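Long-range contact in ABC-type phosphate transport system, periplasmic component (Lactobacillus brevis, PDB 4ECF), which probably serves as the solute-binding component of an ABC transporter, capturing phosphate for import across the cytoplasmic membrane: residues Val53-Ser58 with Glu208-Lys213. Residues are numbered along the deposited sequence; the frame is centred on the assembly and turned at random.
Sequences VQIGNS and EHLYTK
L210 lies side by side with N57 on one face of a short antiparallel ladder, its CD2 methyl coming to 3.2 Å from N57 OD1. That is a close approach for a carbonyl oxygen and a methyl carbon, and OD1, buried here, finds no hydrogen-bond partner. The same leucine meets I55 at an oblique angle: chi1 of -61° sets I55 CG1 anti to the carbonyl carbon and leaves CG2 anti to the backbone N, and it is this CG2 methyl that packs 3.8 Å from L210 CB. Below these side chains the backbones are joined by two hydrogen-bonded pairs, G56 with Y211 and S58 with H209, which alternate with the non-hydrogen-bonded pair of N57 and L210. G56 N reaches Y211 O at 2.8 Å, and Y211 N returns the bond to G56 O. H209 N gives S58 O a bond of 2.8 Å. That oxygen also sits in the plane of the imidazole, 3.3 Å from H209 CD2 at the ring edge, while ND1 on the ring is held by D75. As in other type 2 periplasmic binding proteins, the chain returns late in the sequence to complete the first lobe: strand 55-58 runs parallel to strand 4-10 on one side, and strand 205-213, coming back after about 150 residues, closes on its other side. On the face opposite L210, S58 CB touches the Y211 ring at its edge, 4.1 Å from CD2, and helix 41-50 packs against both side chains through L45. The Y211 hydroxyl bonds to A62 and S58 OG to L60, so the loop after strand 55-58 is tied to this face as well. Where the ladder ends, a water bridges the strands, donating to Q54 O and accepting from K213 N at 3.0 Å.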
loop_
_atom_site.group_PDB
_atom_site.type_symbol
_atom_site.label_atom_id
_atom_site.label_comp_id
_atom_site.label_asym_id
_atom_site.label_seq_id
_atom_site.Cartn_x
_atom_site.Cartn_y
_atom_site.Cartn_z
ATOM N N VAL A 53 19.691 -3.774 -5.793
ATOM C CA VAL A 53 19.364 -3.884 -4.364
ATOM C C VAL A 53 19.188 -5.363 -4.045
ATOM O O VAL A 53 19.159 -6.184 -4.946
ATOM C CB VAL A 53 18.027 -3.162 -4.031
ATOM C CG1 VAL A 53 18.090 -1.628 -4.274
ATOM C CG2 VAL A 53 16.845 -3.747 -4.808
ATOM N N GLN A 54 19.054 -5.685 -2.761
ATOM C CA GLN A 54 18.853 -7.080 -2.368
ATOM C C GLN A 54 17.365 -7.483 -2.365
ATOM O O GLN A 54 17.037 -8.641 -2.528
ATOM C CB GLN A 54 19.478 -7.327 -1.011
ATOM C CG GLN A 54 21.016 -7.438 -1.059
ATOM C CD GLN A 54 21.665 -6.114 -1.417
ATOM O OE1 GLN A 54 21.423 -5.101 -0.770
ATOM N NE2 GLN A 54 22.455 -6.101 -2.507
ATOM N N ILE A 55 16.496 -6.554 -1.978
ATOM C CA ILE A 55 15.029 -6.780 -1.861
ATOM C C ILE A 55 14.290 -5.631 -2.519
ATOM O O ILE A 55 14.583 -4.481 -2.258
ATOM C CB ILE A 55 14.581 -6.888 -0.388
ATOM C CG1 ILE A 55 15.266 -8.068 0.274
ATOM C CG2 ILE A 55 13.049 -7.005 -0.307
ATOM C CD1 ILE A 55 14.941 -8.256 1.745
ATOM N N GLY A 56 13.323 -5.979 -3.386
ATOM C CA GLY A 56 12.378 -5.031 -3.950
ATOM C C GLY A 56 11.064 -5.155 -3.224
ATOM O O GLY A 56 10.434 -6.226 -3.202
ATOM N N ASN A 57 10.657 -4.093 -2.563
ATOM C CA ASN A 57 9.414 -4.050 -1.794
ATOM C C ASN A 57 8.290 -3.640 -2.725
ATOM O O ASN A 57 8.372 -2.557 -3.329
ATOM C CB ASN A 57 9.563 -3.005 -0.684
ATOM C CG ASN A 57 10.639 -3.333 0.354
ATOM O OD1 ASN A 57 11.120 -4.480 0.480
ATOM N ND2 ASN A 57 11.029 -2.319 1.100
ATOM N N SER A 58 7.241 -4.454 -2.816
ATOM C CA SER A 58 6.196 -4.233 -3.805
ATOM C C SER A 58 4.798 -4.551 -3.246
ATOM O O SER A 58 4.609 -5.574 -2.572
ATOM C CB SER A 58 6.449 -5.108 -5.010
ATOM O OG SER A 58 5.438 -5.012 -6.019
ATOM N N GLU A 208 1.449 -7.819 0.070
ATOM C CA GLU A 208 2.778 -7.190 0.209
ATOM C C GLU A 208 3.856 -8.200 -0.086
ATOM O O GLU A 208 3.852 -9.326 0.470
ATOM C CB GLU A 208 2.967 -6.654 1.617
ATOM C CG GLU A 208 1.995 -5.542 1.998
ATOM C CD GLU A 208 2.270 -4.222 1.315
ATOM O OE1 GLU A 208 2.340 -4.192 0.054
ATOM O OE2 GLU A 208 2.398 -3.235 2.065
ATOM N N HIS A 209 4.816 -7.799 -0.938
ATOM C CA HIS A 209 5.830 -8.704 -1.496
ATOM C C HIS A 209 7.237 -8.221 -1.200
ATOM O O HIS A 209 7.518 -7.001 -1.329
ATOM C CB HIS A 209 5.712 -8.752 -3.005
ATOM C CG HIS A 209 4.372 -9.150 -3.529
ATOM N ND1 HIS A 209 4.137 -10.353 -4.099
ATOM C CD2 HIS A 209 3.236 -8.395 -3.699
ATOM C CE1 HIS A 209 2.856 -10.379 -4.580
ATOM N NE2 HIS A 209 2.299 -9.175 -4.309
ATOM N N LEU A 210 8.117 -9.149 -0.838
ATOM C CA LEU A 210 9.574 -8.877 -0.737
ATOM C C LEU A 210 10.225 -9.682 -1.859
ATOM O O LEU A 210 10.411 -10.875 -1.713
ATOM C CB LEU A 210 10.133 -9.271 0.621
ATOM C CG LEU A 210 9.534 -8.562 1.852
ATOM C CD1 LEU A 210 10.218 -9.019 3.123
ATOM C CD2 LEU A 210 9.618 -7.054 1.718
ATOM N N TYR A 211 10.396 -9.104 -3.027
ATOM C CA TYR A 211 11.022 -9.771 -4.140
ATOM C C TYR A 211 12.524 -9.795 -4.044
ATOM O O TYR A 211 13.150 -8.780 -3.672
ATOM C CB TYR A 211 10.631 -9.041 -5.447
ATOM C CG TYR A 211 9.304 -9.517 -6.028
ATOM C CD1 TYR A 211 9.218 -10.735 -6.724
ATOM C CD2 TYR A 211 8.127 -8.798 -5.819
ATOM C CE1 TYR A 211 8.005 -11.162 -7.258
ATOM C CE2 TYR A 211 6.898 -9.228 -6.357
ATOM C CZ TYR A 211 6.826 -10.406 -7.039
ATOM O OH TYR A 211 5.611 -10.836 -7.581
ATOM N N THR A 212 13.084 -10.926 -4.486
ATOM C CA THR A 212 14.537 -11.096 -4.672
ATOM C C THR A 212 14.868 -11.500 -6.110
ATOM O O THR A 212 14.009 -11.948 -6.862
ATOM C CB THR A 212 15.116 -12.104 -3.667
ATOM O OG1 THR A 212 14.544 -13.392 -3.904
ATOM C CG2 THR A 212 14.862 -11.615 -2.172
ATOM N N LYS A 213 16.111 -11.226 -6.503
ATOM C CA LYS A 213 16.641 -11.669 -7.809
ATOM C C LYS A 213 17.321 -12.984 -7.595
ATOM O O LYS A 213 18.407 -13.058 -6.999
ATOM C CB LYS A 213 17.615 -10.648 -8.384
ATOM C CG LYS A 213 17.949 -10.918 -9.874
ATOM C CD LYS A 213 18.669 -9.742 -10.504
ATOM C CE LYS A 213 19.091 -10.122 -11.922
ATOM N NZ LYS A 213 19.266 -8.948 -12.808
HETATM O O HOH W 1 18.102 -10.340 -4.427
#